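Bifunctional protein PutA (Bdellovibrio bacteriovorus, PDB 5UR2) probably carries out both steps of proline catabolism, oxidising proline with a flavin and then the semialdehyde of L-glutamate to L-glutamate with NAD+. Local coordinates at residues N498-N503 with G676-I681; E533-A538 with G702-N707; K547-V552 with A684-G689; G718-G723 with T899-T904. All blocks are in the same frame, centred on the assembly; numbering follows the deposited sequence.

Interaction 1: N498-N503 with G676-I681; sequences NIVINN and GLMKMI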
loop_
_atom_site.group_PDB
_atom_site.type_symbol
_atom_site.label_atom_id
_atom_site.label_comp_id
_atom_site.label_asym_id
_atom_site.label_seq_id
_atom_site.Cartn_x
_atom_site.Cartn_y
_atom_site.Cartn_z
ATOM N N ASN B 498 -21.135 34.495 4.638
ATOM C CA ASN B 498 -22.275 33.835 5.250
ATOM C C ASN B 498 -21.932 32.394 5.578
ATOM O O ASN B 498 -21.034 31.793 4.985
ATOM C CB ASN B 498 -23.495 33.876 4.327
ATOM C CG ASN B 498 -24.088 35.251 4.229
ATOM O OD1 ASN B 498 -24.148 35.977 5.227
ATOM N ND2 ASN B 498 -24.547 35.624 3.031
ATOM N N ILE B 499 -22.661 31.857 6.556
ATOM C CA ILE B 499 -22.689 30.422 6.787
ATOM C C ILE B 499 -23.377 29.746 5.607
ATOM O O ILE B 499 -24.335 30.289 5.037
ATOM C CB ILE B 499 -23.431 30.134 8.102
ATOM C CG1 ILE B 499 -22.813 30.930 9.242
ATOM C CG2 ILE B 499 -23.416 28.656 8.423
ATOM C CD1 ILE B 499 -23.836 31.329 10.300
ATOM N N VAL B 500 -22.909 28.554 5.228
ATOM C CA VAL B 500 -23.519 27.818 4.120
ATOM C C VAL B 500 -23.806 26.391 4.556
ATOM O O VAL B 500 -22.878 25.596 4.733
ATOM C CB VAL B 500 -22.648 27.819 2.861
ATOM C CG1 VAL B 500 -23.408 27.136 1.746
ATOM C CG2 VAL B 500 -22.297 29.241 2.476
ATOM N N ILE B 501 -25.086 26.049 4.670
ATOM C CA ILE B 501 -25.521 24.710 5.052
ATOM C C ILE B 501 -26.520 24.206 4.017
ATOM O O ILE B 501 -27.498 24.896 3.712
ATOM C CB ILE B 501 -26.145 24.709 6.463
ATOM C CG1 ILE B 501 -25.124 25.198 7.491
ATOM C CG2 ILE B 501 -26.690 23.336 6.826
ATOM C CD1 ILE B 501 -25.700 25.352 8.901
ATOM N N ASN B 502 -26.304 22.986 3.519
ATOM C CA ASN B 502 -27.144 22.433 2.454
ATOM C C ASN B 502 -27.197 23.387 1.261
ATOM O O ASN B 502 -28.248 23.605 0.667
ATOM C CB ASN B 502 -28.566 22.123 2.949
ATOM C CG ASN B 502 -28.743 20.680 3.392
ATOM O OD1 ASN B 502 -28.045 19.774 2.932
ATOM N ND2 ASN B 502 -29.697 20.457 4.273
ATOM N N ASN B 503 -26.057 23.991 0.936
ATOM C CA ASN B 503 -25.904 24.929 -0.178
ATOM C C ASN B 503 -26.809 26.156 -0.059
ATOM O O ASN B 503 -27.075 26.831 -1.063
ATOM C CB ASN B 503 -26.118 24.244 -1.541
ATOM C CG ASN B 503 -24.952 23.321 -1.925
ATOM O OD1 ASN B 503 -23.891 23.374 -1.303
ATOM N ND2 ASN B 503 -25.141 22.491 -2.965
ATOM N N GLY B 676 -14.090 31.576 -0.146
ATOM C CA GLY B 676 -13.764 31.299 -1.533
ATOM C C GLY B 676 -13.740 29.811 -1.837
ATOM O O GLY B 676 -14.226 29.379 -2.885
ATOM N N LEU B 677 -13.200 28.999 -0.912
ATOM C CA LEU B 677 -13.199 27.551 -1.126
ATOM C C LEU B 677 -14.617 27.005 -1.227
ATOM O O LEU B 677 -14.913 26.181 -2.104
ATOM C CB LEU B 677 -12.426 26.830 -0.013
ATOM C CG LEU B 677 -12.450 25.291 -0.085
ATOM C CD1 LEU B 677 -11.749 24.730 -1.330
ATOM C CD2 LEU B 677 -11.843 24.654 1.169
ATOM N N MET B 678 -15.510 27.451 -0.339
ATOM C CA MET B 678 -16.881 26.944 -0.359
ATOM C C MET B 678 -17.589 27.298 -1.669
ATOM O O MET B 678 -18.338 26.482 -2.222
ATOM C CB MET B 678 -17.656 27.497 0.843
ATOM C CG MET B 678 -19.059 26.910 0.991
ATOM S SD MET B 678 -19.023 25.138 1.184
ATOM C CE MET B 678 -20.718 24.707 0.793
ATOM N N LYS B 679 -17.354 28.506 -2.187
ATOM C CA LYS B 679 -17.989 28.920 -3.438
ATOM C C LYS B 679 -17.517 28.062 -4.604
ATOM O O LYS B 679 -18.291 27.763 -5.528
ATOM C CB LYS B 679 -17.699 30.404 -3.699
ATOM C CG LYS B 679 -18.519 31.325 -2.796
ATOM C CD LYS B 679 -20.007 30.998 -2.956
ATOM C CE LYS B 679 -20.866 31.544 -1.830
ATOM N NZ LYS B 679 -22.212 30.870 -1.810
ATOM N N MET B 680 -16.235 27.686 -4.595
ATOM C CA MET B 680 -15.707 26.815 -5.633
ATOM C C MET B 680 -16.251 25.401 -5.473
ATOM O O MET B 680 -16.569 24.735 -6.466
ATOM C CB MET B 680 -14.172 26.814 -5.596
ATOM C CG MET B 680 -13.524 28.178 -5.818
ATOM S SD MET B 680 -11.726 28.119 -6.028
ATOM C CE MET B 680 -11.132 27.728 -4.387
ATOM N N ILE B 681 -16.398 24.947 -4.228
ATOM C CA ILE B 681 -17.001 23.644 -3.978
ATOM C C ILE B 681 -18.415 23.610 -4.529
ATOM O O ILE B 681 -18.794 22.675 -5.244
ATOM C CB ILE B 681 -16.956 23.318 -2.468
ATOM C CG1 ILE B 681 -15.554 22.830 -2.066
ATOM C CG2 ILE B 681 -18.023 22.309 -2.069
ATOM C CD1 ILE B 681 -15.315 22.862 -0.590
#
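The thioether arm of Met678 reaches across to Val500, laying its terminal CE against CG1, one methyl branch of the valine. The methionine projects from helix 671-684, the connection of a beta-alpha-beta unit joining parallel strands 661-665 and 691-693 in the Rossmann-type part of the aldehyde dehydrogenase fold. Val500 lies on strand 495-501, whose backbone is hydrogen-bonded to Phe693 of strand 691-693. The gap is bridged by side chains, since the nearest CA atoms, of Val500 and Met678, stay 8.1 Å apart. Val500 CG1 meets Met678 CE at 3.7 Å, while nearer the backbones Val500 CB stands 4.1 Å from Met678 CG. Met678 first extends toward the strand; the bend at chi2 (59°) then carries the sulfur along it, and CE turns in between Val500 CG1 and Asn503. Phe693 touches both Val500 and Met678, making this a buried hydrophobic patch. Polar groups border it: Lys679, whose CB points away from the strand, swings its amino group back to a salt bridge with Glu505, on strand 504-506. Asn502 and Asn503, both with positive phi, form the tight turn of the hairpin linking strands 495-501 and 504-506. From that turn the amide oxygen Asn503 OD1 comes to 4.0 Å from Met678 CE, a loose approach at the patch's polar margin.

Interaction 2: E533-A538 with G702-N707; sequences EQAEQA and GEYIVN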
loop_
_atom_site.group_PDB
_atom_site.type_symbol
_atom_site.label_atom_id
_atom_site.label_comp_id
_atom_site.label_asym_id
_atom_site.label_seq_id
_atom_site.Cartn_x
_atom_site.Cartn_y
_atom_site.Cartn_z
ATOM N N GLU B 533 -26.972 26.175 17.494
ATOM C CA GLU B 533 -28.118 25.653 16.755
ATOM C C GLU B 533 -27.780 25.503 15.278
ATOM O O GLU B 533 -28.213 24.552 14.624
ATOM C CB GLU B 533 -29.334 26.560 16.942
ATOM C CG GLU B 533 -29.849 26.674 18.393
ATOM C CD GLU B 533 -29.158 27.758 19.249
ATOM O OE1 GLU B 533 -28.382 28.585 18.717
ATOM O OE2 GLU B 533 -29.409 27.780 20.475
ATOM N N GLN B 534 -27.016 26.442 14.728
ATOM C CA GLN B 534 -26.611 26.297 13.337
ATOM C C GLN B 534 -25.569 25.199 13.176
ATOM O O GLN B 534 -25.530 24.534 12.133
ATOM C CB GLN B 534 -26.121 27.639 12.799
ATOM C CG GLN B 534 -27.287 28.638 12.645
ATOM C CD GLN B 534 -26.836 30.052 12.391
ATOM O OE1 GLN B 534 -25.806 30.504 12.919
ATOM N NE2 GLN B 534 -27.635 30.792 11.618
ATOM N N ALA B 535 -24.713 25.002 14.183
ATOM C CA ALA B 535 -23.796 23.870 14.141
ATOM C C ALA B 535 -24.572 22.564 14.120
ATOM O O ALA B 535 -24.195 21.622 13.413
ATOM C CB ALA B 535 -22.843 23.909 15.333
ATOM N N GLU B 536 -25.686 22.503 14.860
ATOM C CA GLU B 536 -26.528 21.306 14.831
ATOM C C GLU B 536 -27.138 21.099 13.438
ATOM O O GLU B 536 -27.204 19.974 12.936
ATOM C CB GLU B 536 -27.606 21.417 15.924
ATOM C CG GLU B 536 -28.640 20.300 15.973
ATOM C CD GLU B 536 -28.027 18.942 16.317
ATOM O OE1 GLU B 536 -26.994 18.888 17.022
ATOM O OE2 GLU B 536 -28.569 17.921 15.858
ATOM N N GLN B 537 -27.574 22.180 12.796
ATOM C CA GLN B 537 -28.072 22.094 11.430
ATOM C C GLN B 537 -26.987 21.616 10.477
ATOM O O GLN B 537 -27.273 20.884 9.524
ATOM C CB GLN B 537 -28.631 23.449 10.985
ATOM C CG GLN B 537 -29.891 23.883 11.745
ATOM C CD GLN B 537 -30.226 25.372 11.560
ATOM O OE1 GLN B 537 -30.105 25.929 10.458
ATOM N NE2 GLN B 537 -30.646 26.019 12.650
ATOM N N ALA B 538 -25.747 22.068 10.676
ATOM C CA ALA B 538 -24.662 21.576 9.834
ATOM C C ALA B 538 -24.450 20.075 10.038
ATOM O O ALA B 538 -24.316 19.315 9.072
ATOM C CB ALA B 538 -23.375 22.365 10.119
ATOM N N GLY B 702 -16.705 24.874 16.924
ATOM C CA GLY B 702 -15.684 23.859 16.728
ATOM C C GLY B 702 -15.769 22.774 17.782
ATOM O O GLY B 702 -15.728 21.581 17.473
ATOM N N GLU B 703 -15.880 23.181 19.050
ATOM C CA GLU B 703 -16.109 22.232 20.130
ATOM C C GLU B 703 -17.368 21.416 19.887
ATOM O O GLU B 703 -17.378 20.190 20.078
ATOM C CB GLU B 703 -16.211 22.982 21.463
ATOM C CG GLU B 703 -16.366 22.072 22.684
ATOM C CD GLU B 703 -15.064 21.432 23.148
ATOM O OE1 GLU B 703 -13.993 21.753 22.588
ATOM O OE2 GLU B 703 -15.114 20.605 24.085
ATOM N N TYR B 704 -18.427 22.071 19.416
ATOM C CA TYR B 704 -19.707 21.388 19.236
ATOM C C TYR B 704 -19.595 20.268 18.204
ATOM O O TYR B 704 -20.126 19.172 18.413
ATOM C CB TYR B 704 -20.783 22.399 18.835
ATOM C CG TYR B 704 -22.193 21.841 18.834
ATOM C CD1 TYR B 704 -22.708 21.236 17.696
ATOM C CD2 TYR B 704 -23.015 21.926 19.972
ATOM C CE1 TYR B 704 -23.989 20.715 17.679
ATOM C CE2 TYR B 704 -24.316 21.407 19.965
ATOM C CZ TYR B 704 -24.790 20.805 18.801
ATOM O OH TYR B 704 -26.056 20.280 18.728
ATOM N N ILE B 705 -18.921 20.517 17.075
ATOM C CA ILE B 705 -18.850 19.455 16.076
ATOM C C ILE B 705 -17.821 18.402 16.483
ATOM O O ILE B 705 -17.961 17.232 16.124
ATOM C CB ILE B 705 -18.572 20.008 14.662
ATOM C CG1 ILE B 705 -17.201 20.683 14.571
ATOM C CG2 ILE B 705 -19.694 20.947 14.205
ATOM C CD1 ILE B 705 -16.898 21.191 13.155
ATOM N N VAL B 706 -16.803 18.777 17.261
ATOM C CA VAL B 706 -15.899 17.774 17.822
ATOM C C VAL B 706 -16.668 16.826 18.732
ATOM O O VAL B 706 -16.465 15.606 18.695
ATOM C CB VAL B 706 -14.727 18.445 18.567
ATOM C CG1 VAL B 706 -14.072 17.471 19.555
ATOM C CG2 VAL B 706 -13.681 18.945 17.576
ATOM N N ASN B 707 -17.578 17.370 19.547
ATOM C CA ASN B 707 -18.271 16.588 20.561
ATOM C C ASN B 707 -19.484 15.837 20.039
ATOM O O ASN B 707 -19.961 14.941 20.733
ATOM C CB ASN B 707 -18.735 17.487 21.722
ATOM C CG ASN B 707 -17.576 17.969 22.585
ATOM O OD1 ASN B 707 -16.569 17.277 22.726
ATOM N ND2 ASN B 707 -17.751 19.114 23.233
#
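A helix-to-helix contact, in which Tyr704 lies against Ala535 and Glu536, joins two neighbouring helices on the sheet of the aldehyde dehydrogenase part. The axes of the 533-538 and 702-707 segments pass 9.6 Å apart and cross at -41°, running broadly the same way. The small Ala535 allows this approach: its CB sits 3.6 Å from Tyr704 CD1, oblique to the ring, and a looser 4.5 Å from Ile705 CG2. Tyr704, its ring carried anti to the backbone N (chi1 -171°), extends past Ala535 to the next residue of the facing helix. There the hydroxyl, Tyr704 OH, donates to Glu536 OE1 in a bond modelled at 2.4 Å, very short and of doubtful exact length. Glu536 OE1 lies at the ring edge, near the ring plane, whereas the carboxylate itself stands almost perpendicular to the ring, the planes 84° apart. Gln540 grips the other oxygen, Glu536 OE2, which helps fix the carboxylate's rotation. Underneath this partly exposed polar pair, Ala538 and Ile705 both rest on Val663 of strand 661-665. Helices laid side by side over parallel strands in this way are the outer layer of a Rossmann-type nucleotide-binding domain.

Interaction 3: K547-V552 with A684-G689; sequences KTWKNV and AGFPQG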
loop_
_atom_site.group_PDB
_atom_site.type_symbol
_atom_site.label_atom_id
_atom_site.label_comp_id
_atom_site.label_asym_id
_atom_site.label_seq_id
_atom_site.Cartn_x
_atom_site.Cartn_y
_atom_site.Cartn_z
ATOM N N LYS B 547 -25.874 9.558 3.785
ATOM C CA LYS B 547 -26.655 8.370 3.435
ATOM C C LYS B 547 -26.622 8.076 1.935
ATOM O O LYS B 547 -26.593 6.907 1.528
ATOM C CB LYS B 547 -28.100 8.563 3.911
ATOM C CG LYS B 547 -29.031 7.412 3.636
ATOM C CD LYS B 547 -30.479 7.777 3.963
ATOM C CE LYS B 547 -31.380 6.535 3.973
ATOM N NZ LYS B 547 -30.810 5.452 4.834
ATOM N N THR B 548 -26.612 9.111 1.095
ATOM C CA THR B 548 -26.516 8.905 -0.347
ATOM C C THR B 548 -25.118 9.156 -0.898
ATOM O O THR B 548 -24.707 8.483 -1.848
ATOM C CB THR B 548 -27.532 9.788 -1.092
ATOM O OG1 THR B 548 -27.399 11.152 -0.663
ATOM C CG2 THR B 548 -28.971 9.307 -0.847
ATOM N N TRP B 549 -24.375 10.108 -0.335
ATOM C CA TRP B 549 -23.045 10.405 -0.856
ATOM C C TRP B 549 -22.100 9.216 -0.717
ATOM O O TRP B 549 -21.229 9.024 -1.567
ATOM C CB TRP B 549 -22.470 11.624 -0.139
ATOM C CG TRP B 549 -21.027 11.960 -0.483
ATOM C CD1 TRP B 549 -19.929 11.766 0.313
ATOM C CD2 TRP B 549 -20.540 12.547 -1.698
ATOM N NE1 TRP B 549 -18.800 12.192 -0.332
ATOM C CE2 TRP B 549 -19.148 12.678 -1.569
ATOM C CE3 TRP B 549 -21.146 12.981 -2.878
ATOM C CZ2 TRP B 549 -18.356 13.235 -2.570
ATOM C CZ3 TRP B 549 -20.350 13.515 -3.874
ATOM C CH2 TRP B 549 -18.976 13.646 -3.710
ATOM N N LYS B 550 -22.247 8.423 0.351
ATOM C CA LYS B 550 -21.391 7.259 0.568
ATOM C C LYS B 550 -21.541 6.213 -0.533
ATOM O O LYS B 550 -20.677 5.334 -0.666
ATOM C CB LYS B 550 -21.706 6.631 1.926
ATOM C CG LYS B 550 -23.035 5.839 1.964
ATOM C CD LYS B 550 -23.396 5.447 3.404
ATOM C CE LYS B 550 -24.690 4.650 3.452
ATOM N NZ LYS B 550 -25.133 4.397 4.859
ATOM N N ASN B 551 -22.604 6.298 -1.330
ATOM C CA ASN B 551 -22.828 5.406 -2.455
ATOM C C ASN B 551 -22.505 6.038 -3.807
ATOM O O ASN B 551 -22.679 5.373 -4.834
ATOM C CB ASN B 551 -24.284 4.927 -2.444
ATOM C CG ASN B 551 -24.597 4.103 -1.220
ATOM O OD1 ASN B 551 -23.752 3.350 -0.741
ATOM N ND2 ASN B 551 -25.790 4.257 -0.691
ATOM N N VAL B 552 -22.072 7.292 -3.851
ATOM C CA VAL B 552 -21.625 7.828 -5.147
ATOM C C VAL B 552 -20.349 7.103 -5.563
ATOM O O VAL B 552 -19.421 6.981 -4.743
ATOM C CB VAL B 552 -21.394 9.345 -5.064
ATOM C CG1 VAL B 552 -20.775 9.845 -6.372
ATOM C CG2 VAL B 552 -22.725 10.100 -4.792
ATOM N N ALA B 684 -18.146 23.577 -8.327
ATOM C CA ALA B 684 -17.708 22.286 -8.846
ATOM C C ALA B 684 -18.864 21.288 -8.916
ATOM O O ALA B 684 -18.822 20.345 -9.716
ATOM C CB ALA B 684 -16.577 21.738 -7.981
ATOM N N GLY B 685 -19.886 21.472 -8.086
ATOM C CA GLY B 685 -21.097 20.689 -8.134
ATOM C C GLY B 685 -21.291 19.668 -7.019
ATOM O O GLY B 685 -22.054 18.715 -7.211
ATOM N N PHE B 686 -20.636 19.835 -5.874
ATOM C CA PHE B 686 -20.861 18.916 -4.773
ATOM C C PHE B 686 -22.310 19.038 -4.304
ATOM O O PHE B 686 -22.780 20.153 -4.056
ATOM C CB PHE B 686 -19.879 19.201 -3.632
ATOM C CG PHE B 686 -18.478 18.723 -3.918
ATOM C CD1 PHE B 686 -17.610 19.498 -4.665
ATOM C CD2 PHE B 686 -18.028 17.501 -3.435
ATOM C CE1 PHE B 686 -16.322 19.061 -4.932
ATOM C CE2 PHE B 686 -16.751 17.065 -3.700
ATOM C CZ PHE B 686 -15.894 17.844 -4.457
ATOM N N PRO B 687 -23.039 17.927 -4.164
ATOM C CA PRO B 687 -24.453 18.002 -3.779
ATOM C C PRO B 687 -24.632 18.657 -2.419
ATOM O O PRO B 687 -23.741 18.640 -1.562
ATOM C CB PRO B 687 -24.895 16.526 -3.725
ATOM C CG PRO B 687 -23.892 15.774 -4.473
ATOM C CD PRO B 687 -22.582 16.539 -4.320
ATOM N N GLN B 688 -25.825 19.209 -2.216
ATOM C CA GLN B 688 -26.113 19.903 -0.973
ATOM C C GLN B 688 -25.861 18.990 0.225
ATOM O O GLN B 688 -26.245 17.814 0.231
ATOM C CB GLN B 688 -27.559 20.388 -0.964
ATOM C CG GLN B 688 -28.566 19.280 -1.016
ATOM C CD GLN B 688 -29.981 19.780 -0.835
ATOM O OE1 GLN B 688 -30.366 20.804 -1.401
ATOM N NE2 GLN B 688 -30.758 19.076 -0.020
ATOM N N GLY B 689 -25.205 19.543 1.244
ATOM C CA GLY B 689 -24.956 18.839 2.489
ATOM C C GLY B 689 -23.699 17.989 2.516
ATOM O O GLY B 689 -23.266 17.599 3.604
#
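Trp549 opens a type I beta turn, closed by the bond from Val552 N to Trp549 O, and its CA comes within 8.3 Å of that of Pro687 in the irregular segment 684-689. The tryptophan indole spans the separation, its six-membered ring leading. Two corners of that ring find different partners. Trp549 CH2 meets the Phe686 ring at CD2, 4.0 Å away, and Trp549 CZ3 lies 3.8 Å from Pro687 CD. The two aromatic rings are oblique, centroids 6.0 Å apart and planes inclined at 46°. Pro687 is met roughly at right angles to the tryptophan side chain. The segment 684-689 is the second link of a beta-alpha-beta crossover, returning from helix 671-684 to strand 691-693 in the Rossmann-type domain. Gly685 (phi 107°) ends that helix in a Schellman motif, and Phe686 and Pro687 follow immediately. On the five-membered ring of the indole, Trp549 NE1 donates to the carbonyl of Ala656, satisfying a buried polar atom and helping to fix the indole's rotation. Leu560 of helix 554-570 packs against both Trp549 and Phe686, while Pro687 lies at the exposed margin.

Interaction 4: G718-G723 with T899-T904; sequences GSKAVG and TEYALT
Lys720 comes across Glu900 at about a right angle and places its ammonium at the carboxylate, while its CB and CD pass the hydroxyl of the buried Tyr901. The tight part is the ion pair, between two partly exposed residues on the solvent side. Both carboxylate oxygens face Lys720 NZ: Glu900 OE2, the main acceptor, is met at 2.8 Å on its syn side, 19° out of the carboxylate plane. The bond from Lys720 NZ to Glu900 OE1, also 2.8 Å, is weak. A bend at chi3 (69°) turns the lysine's amino group toward the two oxygens. Inward of the pair a loose touch joins the segments, Lys720 CD standing 3.7 Å from Tyr901 OH, and the nearest CA atoms, those of Lys720 and Tyr901, remain 9.9 Å apart. Glu900 CB lies 4.0 Å above one face of the Tyr901 ring, toward its rim, and Gln738 of the second subunit packs on Glu900. Both backbones are locally braced. Ser719 OG caps the helix by accepting from Val722 N, and Thr899 OG1 accepts from Tyr901 N in an ST turn. Gly718 and Ser719 belong to the family's F-T-G-S signature in the NAD-binding domain, and Tyr901 belongs to the catalytic domain; the contact bridges the cleft between these domains, where aldehyde dehydrogenases have their active site.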
loop_
_atom_site.group_PDB
_atom_site.type_symbol
_atom_site.label_atom_id
_atom_site.label_comp_id
_atom_site.label_asym_id
_atom_site.label_seq_id
_atom_site.Cartn_x
_atom_site.Cartn_y
_atom_site.Cartn_z
ATOM N N GLY B 718 -3.285 22.603 14.237
ATOM C CA GLY B 718 -3.178 23.798 15.053
ATOM C C GLY B 718 -2.235 23.565 16.215
ATOM O O GLY B 718 -1.272 22.795 16.109
ATOM N N SER B 719 -2.543 24.217 17.329
ATOM C CA SER B 719 -1.647 24.231 18.470
ATOM C C SER B 719 -1.720 22.923 19.250
ATOM O O SER B 719 -2.707 22.177 19.192
ATOM C CB SER B 719 -1.981 25.388 19.407
ATOM O OG SER B 719 -3.175 25.134 20.117
ATOM N N LYS B 720 -0.646 22.667 20.004
ATOM C CA LYS B 720 -0.599 21.499 20.871
ATOM C C LYS B 720 -1.735 21.539 21.887
ATOM O O LYS B 720 -2.417 20.533 22.112
ATOM C CB LYS B 720 0.748 21.442 21.588
ATOM C CG LYS B 720 1.036 20.119 22.275
ATOM C CD LYS B 720 2.311 20.196 23.114
ATOM C CE LYS B 720 2.078 21.098 24.319
ATOM N NZ LYS B 720 3.093 20.927 25.363
ATOM N N ALA B 721 -1.968 22.709 22.486
ATOM C CA ALA B 721 -2.980 22.838 23.529
ATOM C C ALA B 721 -4.369 22.461 23.019
ATOM O O ALA B 721 -5.152 21.821 23.729
ATOM C CB ALA B 721 -2.971 24.265 24.078
ATOM N N VAL B 722 -4.718 22.900 21.810
ATOM C CA VAL B 722 -6.024 22.547 21.263
ATOM C C VAL B 722 -6.057 21.069 20.879
ATOM O O VAL B 722 -7.053 20.373 21.116
ATOM C CB VAL B 722 -6.365 23.463 20.073
ATOM C CG1 VAL B 722 -7.768 23.176 19.575
ATOM C CG2 VAL B 722 -6.229 24.924 20.482
ATOM N N GLY B 723 -4.970 20.577 20.272
ATOM C CA GLY B 723 -4.902 19.182 19.860
ATOM C C GLY B 723 -5.093 18.214 21.011
ATOM O O GLY B 723 -5.816 17.223 20.891
ATOM N N THR B 899 13.601 18.259 22.478
ATOM C CA THR B 899 12.344 18.977 22.637
ATOM C C THR B 899 11.162 18.012 22.753
ATOM O O THR B 899 11.291 16.790 22.660
ATOM C CB THR B 899 12.074 19.965 21.482
ATOM O OG1 THR B 899 11.590 19.263 20.328
ATOM C CG2 THR B 899 13.319 20.760 21.096
ATOM N N GLU B 900 9.984 18.610 22.961
ATOM C CA GLU B 900 8.698 17.934 22.936
ATOM C C GLU B 900 8.291 17.483 21.540
ATOM O O GLU B 900 7.386 16.657 21.412
ATOM C CB GLU B 900 7.625 18.902 23.450
ATOM C CG GLU B 900 7.131 18.691 24.857
ATOM C CD GLU B 900 5.980 19.642 25.195
ATOM O OE1 GLU B 900 5.775 20.645 24.470
ATOM O OE2 GLU B 900 5.263 19.371 26.179
ATOM N N TYR B 901 8.939 17.995 20.504
ATOM C CA TYR B 901 8.433 17.931 19.147
ATOM C C TYR B 901 9.333 17.091 18.252
ATOM O O TYR B 901 10.507 16.852 18.550
ATOM C CB TYR B 901 8.292 19.346 18.569
ATOM C CG TYR B 901 7.279 20.201 19.305
ATOM C CD1 TYR B 901 5.908 19.984 19.134
ATOM C CD2 TYR B 901 7.681 21.236 20.149
ATOM C CE1 TYR B 901 4.975 20.763 19.791
ATOM C CE2 TYR B 901 6.748 22.023 20.818
ATOM C CZ TYR B 901 5.400 21.780 20.640
ATOM O OH TYR B 901 4.467 22.561 21.287
ATOM N N ALA B 902 8.757 16.640 17.143
ATOM C CA ALA B 902 9.474 15.796 16.199
ATOM C C ALA B 902 8.848 15.958 14.814
ATOM O O ALA B 902 8.424 14.993 14.165
ATOM C CB ALA B 902 9.455 14.346 16.680
ATOM N N LEU B 903 8.783 17.205 14.339
ATOM C CA LEU B 903 8.156 17.498 13.058
ATOM C C LEU B 903 9.220 17.604 11.957
ATOM O O LEU B 903 9.448 16.613 11.252
ATOM C CB LEU B 903 7.299 18.764 13.171
ATOM C CG LEU B 903 6.425 19.127 11.957
ATOM C CD1 LEU B 903 5.795 17.902 11.333
ATOM C CD2 LEU B 903 5.362 20.145 12.336
ATOM N N THR B 904 9.896 18.752 11.787
ATOM C CA THR B 904 10.927 18.831 10.755
ATOM C C THR B 904 12.304 19.007 11.381
ATOM O O THR B 904 12.439 19.398 12.541
ATOM C CB THR B 904 10.669 19.960 9.736
ATOM O OG1 THR B 904 10.798 21.254 10.347
ATOM C CG2 THR B 904 9.293 19.819 9.119
#

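How the interactions relate
Interactions 1, 2 and 3 form a continuous cluster in the aldehyde dehydrogenase part. Helix 532-549 supplies one side of both interaction 2 and interaction 3, whose centres are about 20 Å apart. Interaction 1 touches both, its centre about 16 Å from that of interaction 2 and about 14 Å from that of interaction 3: Ile501 CD1 packs 3.3 Å from Gln534 O, and Asn502 OD1 sits 3.3 Å from Gly689 CA. Helix 671-684 runs through interaction 1 and ends at interaction 3. Interaction 4 stands apart, its nearest atoms about 7 Å from interaction 2 and about 23 Å from interaction 3. It alone lies near the predicted catalytic residues, the Tyr901 side chain being about 8 Å from that of Cys780 and about 9 Å from that of Glu746.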